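Local coordinates for protein beta-glucuronidase (Dictyoglomus thermophilum, PDB 6XXW) that probably hydrolyses beta-D-glucuronides, releasing glucuronic acid, as a retaining glycosidase of family 2, at residues A[69-74]-A[168-173]; A[116-121]-A[149-154]; A[366-371]-A[376-381]. One frame throughout, in Å; residues are numbered along the deposited sequence. Where two conformers were deposited one is given.

Contact 1. Residues A[69-74]-A[168-173]; sequences DYVGRV and KVLNYY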
# COMPACT_ATOMS: atom_id res chain seq x y z
N ASP A 69 -20.30 14.64 -8.20
CA ASP A 69 -21.17 14.96 -7.08
C ASP A 69 -22.47 15.60 -7.54
O ASP A 69 -23.18 16.22 -6.73
CB ASP A 69 -20.44 15.88 -6.11
CG ASP A 69 -19.19 15.24 -5.52
OD1 ASP A 69 -19.13 13.98 -5.47
OD2 ASP A 69 -18.28 15.99 -5.11
N TYR A 70 -22.82 15.44 -8.82
CA TYR A 70 -24.00 16.09 -9.37
C TYR A 70 -25.27 15.55 -8.74
O TYR A 70 -25.38 14.36 -8.43
CB TYR A 70 -24.03 15.87 -10.89
CG TYR A 70 -25.18 16.53 -11.61
CD1 TYR A 70 -25.12 17.88 -11.93
CD2 TYR A 70 -26.31 15.81 -11.99
CE1 TYR A 70 -26.16 18.50 -12.60
CE2 TYR A 70 -27.37 16.43 -12.66
CZ TYR A 70 -27.28 17.77 -12.96
OH TYR A 70 -28.30 18.41 -13.64
N VAL A 71 -26.25 16.44 -8.53
CA VAL A 71 -27.58 16.06 -8.05
C VAL A 71 -28.59 16.76 -8.94
O VAL A 71 -28.60 18.00 -9.02
CB VAL A 71 -27.82 16.42 -6.57
CG1 VAL A 71 -29.26 16.10 -6.19
CG2 VAL A 71 -26.87 15.67 -5.65
N GLY A 72 -29.45 15.98 -9.59
CA GLY A 72 -30.41 16.54 -10.52
C GLY A 72 -30.61 15.64 -11.72
O GLY A 72 -30.39 14.43 -11.64
N ARG A 73 -31.02 16.22 -12.84
CA ARG A 73 -31.39 15.47 -14.03
C ARG A 73 -30.23 15.42 -15.02
O ARG A 73 -29.55 16.42 -15.24
CB ARG A 73 -32.62 16.09 -14.69
CG ARG A 73 -33.88 15.90 -13.86
CD ARG A 73 -35.12 16.51 -14.49
NE ARG A 73 -36.22 16.59 -13.52
CZ ARG A 73 -36.47 17.65 -12.75
NH1 ARG A 73 -35.70 18.73 -12.82
NH2 ARG A 73 -37.49 17.63 -11.90
N VAL A 74 -30.02 14.25 -15.61
CA VAL A 74 -29.06 14.10 -16.70
C VAL A 74 -29.81 13.47 -17.86
O VAL A 74 -30.89 12.90 -17.70
CB VAL A 74 -27.82 13.27 -16.30
CG1 VAL A 74 -27.19 13.85 -15.01
CG2 VAL A 74 -28.19 11.80 -16.12
N LYS A 168 -26.43 23.35 -1.51
CA LYS A 168 -27.40 22.32 -1.20
C LYS A 168 -26.69 20.99 -1.03
O LYS A 168 -25.61 20.77 -1.59
CB LYS A 168 -28.50 22.24 -2.28
CG LYS A 168 -28.07 21.61 -3.59
CD LYS A 168 -29.13 21.84 -4.67
CE LYS A 168 -29.02 20.82 -5.79
NZ LYS A 168 -27.75 20.99 -6.56
N VAL A 169 -27.28 20.11 -0.22
CA VAL A 169 -26.72 18.78 0.02
C VAL A 169 -27.82 17.75 -0.14
O VAL A 169 -28.98 18.00 0.21
CB VAL A 169 -26.05 18.66 1.41
CG1 VAL A 169 -24.92 19.67 1.57
CG2 VAL A 169 -27.07 18.81 2.54
N LEU A 170 -27.48 16.60 -0.72
CA LEU A 170 -28.39 15.47 -0.73
C LEU A 170 -28.03 14.61 0.47
O LEU A 170 -26.96 14.00 0.50
CB LEU A 170 -28.28 14.67 -2.03
CG LEU A 170 -29.29 13.55 -2.20
CD1 LEU A 170 -30.70 14.11 -2.30
CD2 LEU A 170 -28.94 12.70 -3.44
N ASN A 171 -28.89 14.59 1.47
CA ASN A 171 -28.66 13.76 2.64
C ASN A 171 -29.29 12.40 2.44
O ASN A 171 -30.39 12.28 1.89
CB ASN A 171 -29.22 14.42 3.90
CG ASN A 171 -28.34 15.58 4.38
OD1 ASN A 171 -27.13 15.60 4.15
ND2 ASN A 171 -28.95 16.55 5.04
N TYR A 172 -28.58 11.37 2.88
CA TYR A 172 -29.10 10.01 2.85
C TYR A 172 -28.31 9.18 3.85
O TYR A 172 -27.18 9.50 4.20
CB TYR A 172 -29.06 9.40 1.45
CG TYR A 172 -27.71 9.37 0.74
CD1 TYR A 172 -27.28 10.45 -0.01
CD2 TYR A 172 -26.91 8.22 0.76
CE1 TYR A 172 -26.07 10.42 -0.70
CE2 TYR A 172 -25.69 8.17 0.06
CZ TYR A 172 -25.28 9.28 -0.67
OH TYR A 172 -24.09 9.28 -1.37
N TYR A 173 -28.94 8.10 4.30
CA TYR A 173 -28.51 7.39 5.50
C TYR A 173 -28.22 5.92 5.22
O TYR A 173 -28.07 5.14 6.15
CB TYR A 173 -29.57 7.57 6.60
CG TYR A 173 -29.84 9.04 6.81
CD1 TYR A 173 -29.03 9.80 7.63
CD2 TYR A 173 -30.87 9.67 6.12
CE1 TYR A 173 -29.26 11.16 7.80
CE2 TYR A 173 -31.10 11.03 6.28
CZ TYR A 173 -30.30 11.76 7.12
OH TYR A 173 -30.53 13.11 7.28

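Contact 2. Residues A[116-121]-A[149-154]; sequences GGFLPF and VLPPGE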
# COMPACT_ATOMS: atom_id res chain seq x y z
N GLY A 116 -37.73 4.26 -9.13
CA GLY A 116 -37.00 3.18 -8.51
C GLY A 116 -35.80 2.81 -9.37
O GLY A 116 -35.96 2.46 -10.54
N GLY A 117 -34.61 2.84 -8.79
CA GLY A 117 -33.40 2.68 -9.57
C GLY A 117 -32.86 1.28 -9.76
O GLY A 117 -31.76 1.16 -10.30
N PHE A 118 -33.58 0.22 -9.36
CA PHE A 118 -33.00 -1.12 -9.36
C PHE A 118 -33.89 -2.17 -10.00
O PHE A 118 -33.63 -3.37 -9.85
CB PHE A 118 -32.63 -1.51 -7.93
CG PHE A 118 -31.74 -0.51 -7.28
CD1 PHE A 118 -30.37 -0.57 -7.46
CD2 PHE A 118 -32.28 0.54 -6.57
CE1 PHE A 118 -29.55 0.39 -6.90
CE2 PHE A 118 -31.46 1.50 -5.99
CZ PHE A 118 -30.10 1.42 -6.16
N LEU A 119 -34.91 -1.76 -10.76
CA LEU A 119 -35.75 -2.70 -11.48
C LEU A 119 -36.02 -2.19 -12.89
O LEU A 119 -35.97 -0.98 -13.13
CB LEU A 119 -37.06 -2.96 -10.73
CG LEU A 119 -36.90 -3.81 -9.45
CD1 LEU A 119 -38.16 -3.77 -8.60
CD2 LEU A 119 -36.48 -5.25 -9.73
N PRO A 120 -36.29 -3.08 -13.83
CA PRO A 120 -36.40 -2.68 -15.24
C PRO A 120 -37.77 -2.10 -15.58
O PRO A 120 -38.77 -2.30 -14.89
CB PRO A 120 -36.17 -3.98 -15.99
CG PRO A 120 -36.72 -5.02 -15.08
CD PRO A 120 -36.39 -4.55 -13.68
N PHE A 121 -37.80 -1.39 -16.71
CA PHE A 121 -39.06 -0.84 -17.19
C PHE A 121 -39.02 -0.82 -18.70
O PHE A 121 -37.94 -0.78 -19.30
CB PHE A 121 -39.35 0.56 -16.62
CG PHE A 121 -38.19 1.52 -16.71
CD1 PHE A 121 -37.12 1.44 -15.82
CD2 PHE A 121 -38.18 2.53 -17.66
CE1 PHE A 121 -36.06 2.33 -15.90
CE2 PHE A 121 -37.13 3.42 -17.74
CZ PHE A 121 -36.08 3.33 -16.85
N VAL A 149 -39.20 7.54 -2.17
CA VAL A 149 -38.55 6.57 -3.04
C VAL A 149 -37.67 5.71 -2.15
O VAL A 149 -37.29 6.12 -1.05
CB VAL A 149 -37.73 7.23 -4.17
CG1 VAL A 149 -36.38 7.71 -3.64
CG2 VAL A 149 -37.55 6.27 -5.37
N LEU A 150 -37.35 4.50 -2.62
CA LEU A 150 -36.47 3.59 -1.90
C LEU A 150 -35.21 3.34 -2.73
O LEU A 150 -35.31 2.94 -3.90
CB LEU A 150 -37.15 2.25 -1.61
CG LEU A 150 -38.34 2.30 -0.63
CD1 LEU A 150 -39.06 0.98 -0.63
CD2 LEU A 150 -37.88 2.66 0.78
N PRO A 151 -34.02 3.55 -2.17
CA PRO A 151 -33.80 4.03 -0.80
C PRO A 151 -34.04 5.54 -0.67
O PRO A 151 -33.82 6.28 -1.63
CB PRO A 151 -32.32 3.70 -0.55
CG PRO A 151 -31.70 3.84 -1.90
CD PRO A 151 -32.75 3.33 -2.89
N PRO A 152 -34.48 5.97 0.51
CA PRO A 152 -34.85 7.37 0.70
C PRO A 152 -33.68 8.29 1.03
O PRO A 152 -32.59 7.88 1.43
CB PRO A 152 -35.81 7.30 1.89
CG PRO A 152 -35.23 6.18 2.73
CD PRO A 152 -34.79 5.14 1.69
N GLY A 153 -33.95 9.58 0.86
CA GLY A 153 -33.03 10.65 1.19
C GLY A 153 -33.77 11.95 1.03
O GLY A 153 -34.97 11.98 0.77
N GLU A 154 -33.03 13.05 1.16
CA GLU A 154 -33.65 14.36 1.13
C GLU A 154 -32.64 15.42 0.70
O GLU A 154 -31.51 15.43 1.19
CB GLU A 154 -34.25 14.72 2.50
CG GLU A 154 -33.39 14.30 3.69
CD GLU A 154 -34.05 14.61 5.03
OE1 GLU A 154 -35.05 15.36 5.05
OE2 GLU A 154 -33.54 14.13 6.07
O HOH W 1 -34.32 3.91 -6.28

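Contact 3. Residues A[366-371]-A[376-381]; sequences VGLNLW and KVFTEG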
# COMPACT_ATOMS: atom_id res chain seq x y z
N VAL A 366 -33.48 0.35 2.46
CA VAL A 366 -32.29 0.56 3.26
C VAL A 366 -32.16 2.07 3.46
O VAL A 366 -32.54 2.86 2.59
CB VAL A 366 -31.04 -0.05 2.59
CG1 VAL A 366 -30.83 0.54 1.18
CG2 VAL A 366 -29.77 0.14 3.47
N GLY A 367 -31.64 2.47 4.62
CA GLY A 367 -31.60 3.87 4.96
C GLY A 367 -32.80 4.38 5.71
O GLY A 367 -32.92 5.59 5.91
N LEU A 368 -33.70 3.49 6.13
CA LEU A 368 -34.89 3.87 6.90
C LEU A 368 -34.53 3.94 8.39
O LEU A 368 -35.11 3.28 9.25
CB LEU A 368 -36.03 2.90 6.64
CG LEU A 368 -36.81 3.09 5.33
CD1 LEU A 368 -35.99 2.69 4.13
CD2 LEU A 368 -38.11 2.28 5.38
N ASN A 369 -33.55 4.78 8.67
CA ASN A 369 -32.98 4.83 10.01
C ASN A 369 -32.10 6.05 10.13
O ASN A 369 -31.22 6.27 9.29
CB ASN A 369 -32.18 3.55 10.30
CG ASN A 369 -32.12 3.21 11.77
OD1 ASN A 369 -32.11 2.03 12.14
ND2 ASN A 369 -32.05 4.22 12.62
N LEU A 370 -32.36 6.87 11.12
CA LEU A 370 -31.51 8.00 11.48
C LEU A 370 -30.88 7.60 12.80
O LEU A 370 -31.52 7.72 13.85
CB LEU A 370 -32.31 9.30 11.59
CG LEU A 370 -33.25 9.52 10.41
CD1 LEU A 370 -34.20 10.66 10.69
CD2 LEU A 370 -32.42 9.81 9.20
N TRP A 371 -29.66 7.09 12.73
CA TRP A 371 -28.99 6.48 13.87
C TRP A 371 -29.07 7.36 15.11
O TRP A 371 -28.06 7.94 15.54
CB TRP A 371 -27.54 6.18 13.50
CG TRP A 371 -27.40 5.67 12.09
CD1 TRP A 371 -26.90 6.35 11.02
CD2 TRP A 371 -27.76 4.37 11.61
NE1 TRP A 371 -26.92 5.55 9.90
CE2 TRP A 371 -27.44 4.33 10.24
CE3 TRP A 371 -28.32 3.23 12.21
CZ2 TRP A 371 -27.67 3.20 9.45
CZ3 TRP A 371 -28.54 2.10 11.42
CH2 TRP A 371 -28.22 2.10 10.06
N LYS A 376 -37.50 10.38 14.54
CA LYS A 376 -38.31 9.25 14.13
C LYS A 376 -38.39 9.17 12.61
O LYS A 376 -38.42 10.18 11.91
CB LYS A 376 -39.71 9.32 14.74
CG LYS A 376 -39.64 9.63 16.24
CD LYS A 376 -40.55 8.73 17.07
CE LYS A 376 -40.11 8.70 18.55
NZ LYS A 376 -38.90 7.82 18.78
N VAL A 377 -38.40 7.93 12.11
CA VAL A 377 -38.36 7.65 10.69
C VAL A 377 -39.75 7.35 10.15
O VAL A 377 -40.10 7.79 9.05
CB VAL A 377 -37.39 6.48 10.41
CG1 VAL A 377 -37.55 5.98 8.98
CG2 VAL A 377 -35.97 6.89 10.69
N PHE A 378 -40.54 6.59 10.90
CA PHE A 378 -41.86 6.15 10.45
C PHE A 378 -42.88 7.15 10.98
O PHE A 378 -43.56 6.94 11.98
CB PHE A 378 -42.11 4.72 10.91
CG PHE A 378 -41.22 3.73 10.23
CD1 PHE A 378 -41.60 3.14 9.04
CD2 PHE A 378 -39.96 3.46 10.74
CE1 PHE A 378 -40.77 2.24 8.39
CE2 PHE A 378 -39.12 2.56 10.09
CZ PHE A 378 -39.52 1.95 8.92
N THR A 379 -42.97 8.27 10.26
CA THR A 379 -43.70 9.42 10.75
C THR A 379 -44.03 10.31 9.56
O THR A 379 -43.40 10.23 8.50
CB THR A 379 -42.88 10.16 11.81
OG1 THR A 379 -43.71 11.12 12.48
CG2 THR A 379 -41.64 10.84 11.21
N GLU A 380 -45.06 11.13 9.74
CA GLU A 380 -45.40 12.12 8.73
C GLU A 380 -44.17 12.97 8.43
O GLU A 380 -43.49 13.43 9.35
CB GLU A 380 -46.55 12.99 9.23
CG GLU A 380 -47.88 12.26 9.33
CD GLU A 380 -47.97 11.41 10.59
OE1 GLU A 380 -47.13 11.59 11.50
OE2 GLU A 380 -48.90 10.58 10.69
N GLY A 381 -43.88 13.16 7.15
CA GLY A 381 -42.71 13.88 6.73
C GLY A 381 -41.58 13.00 6.25
O GLY A 381 -40.78 13.43 5.42

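Contact 1. Residues A[69-74]-A[168-173]
Val71 and Leu170 bring the two backbones closest, their CA atoms 7.4 Å apart; at that spacing, and with no hydrogen bond between the segments, the loop carrying Val71 runs beside strand 168-172 without joining it as a further strand. What meets is a pair of apolar side chains at the protein surface. Val71 points its side chain at the strand. Its CG1 lies anti to the backbone N (chi1 176°), which turns the other methyl, CG2, to Leu170 CB at 4.0 Å. The two side chains cross obliquely, and the touch falls at the root of the leucine, since no atom of its isobutyl end comes as near to Val71. Lys168, two residues before Leu170 on the strand and likewise directed at the loop, reaches over with its aliphatic chain and bends at its last torsion (chi4 -66°), placing NZ 4.0 Å from Val71 O, too long for a hydrogen bond. The loop itself is braced from within: Tyr70 OH donates to Arg73 O at 2.8 Å, tilted 31° out of the carbonyl plane, so the phenol reaches back over Val71 and Gly72 to the Arg73 carbonyl. That glycine has a backbone conformation that would drive a CB into the preceding carbonyl oxygen, and the CB would also sit 3.2 Å from Tyr70 OH. Asn143 clamps the same turn, its amide bonded to Gly72 N and Tyr70 O, while Leu155 packs against both Val71 and Lys168. Strand 168-172 is one arm of an antiparallel beta hairpin with strand 153-157, and the contact is the meeting of this two-stranded excursion with the loop leading into strand 73-81 of the large antiparallel sheet, within the sugar-binding domain of family 2 glycoside hydrolases.

Contact 2. Residues A[116-121]-A[149-154]
The Phe118 ring meets the Pro151 ring obliquely, Phe118 CE2 lying 3.8 Å from Pro151 CD, and the two side chains cross at about a right angle; Tyr342, from the barrel part of the chain, stacks on the same phenylalanine. The second aromatic of the segment, Phe121, has Leu119 O in plane at its edge and stacks with His114. Phe118 reaches the proline because its CG stands anti to the carbonyl carbon (chi1 -55°), on a CB already directed at the 149-154 segment. The peptide bond between Leu150 and Pro151 is cis, which sets Leu150 O and Pro151 CD on one side of it, so that CD meets the Phe118 ring while the oxygen is engaged by a water. This water accepts from Gly117 N at 2.7 Å and donates to Leu150 O at 2.8 Å. As no direct hydrogen bond links the segments, this is their polar tie, and it satisfies two backbone groups of buried residues. Beside it Val149 CG2 approaches Gly116 N at 4.3 Å, where the two backbones are nearest, with CA atoms 6.6 Å apart. Gly116 adopts phi 116° and psi 124°, where a CB would collide with the preceding carbonyl oxygen. The 116-121 loop links strand 109-115 to strand 121-124, and Val149 packs on Phe101 of strand 101-106; helix 385-402 also packs here, Leu119 on Glu397 and Arg401 and Leu150 on His391, while the chain continues into strand 153-157.

Contact 3. Residues A[366-371]-A[376-381]
Val377 sits against Leu368 and Leu370 in a buried apolar contact that folds one long loop of the TIM-barrel domain back on itself, between strand 358-362 and helix 385-402. No hydrogen bond joins the two arms, although the CA atoms of Asn369 and Val377 are only 6.1 Å apart; methyl groups do the work. With Val377 CG1 anti to its backbone nitrogen (chi1 168°), the isopropyl fork divides: Val377 CG1 lies 3.6 Å from Leu368 O, and Val377 CG2 packs 3.6 Å from Leu370 N and 3.8 Å from Leu370 CG. Next along, Phe378 crosses Leu368 at about a right angle, Phe378 CZ being 3.8 Å from Leu368 CD2. Both arms kink sharply here, since Leu368 and Phe378 each centre an inverse gamma turn, closed by weak bonds. Glu421 accepts from Val377 N and Phe378 N, fixing the second arm. An alanine at Val377 would remove both methyls and would probably open a gap beside Leu370 and the Leu368 carbonyl, freeing the arms to shift. The Asn369 side chain comes about 3 Å from a bound Tris molecule, probably from the crystallisation liquor, which is consistent with a pocket. Loops following barrel strands at their C-terminal ends, as this one does, are where TIM-barrel glycosidases build their active sites.

Contact 1 and contact 2 lie within the sugar-binding domain, their centres about 14 Å apart, and contact 2 falls between the two segments of contact 1 along the chain. They share the hairpin of strands 153-157 and 168-172, where Asn171 N lies 2.8 Å from Glu154 O, a probable hydrogen bond. Contact 3 follows later, in the TIM-barrel domain, its centre about 19 Å from that of contact 1 and about 16 Å from that of contact 2. It nevertheless touches both: Tyr173 CB lies 3.4 Å from Asn369 O, and Pro152 CD 3.3 Å from Val366 O. The hairpin and its approach thus carry the sugar-binding domain onto the barrel loop, joining the two domains there.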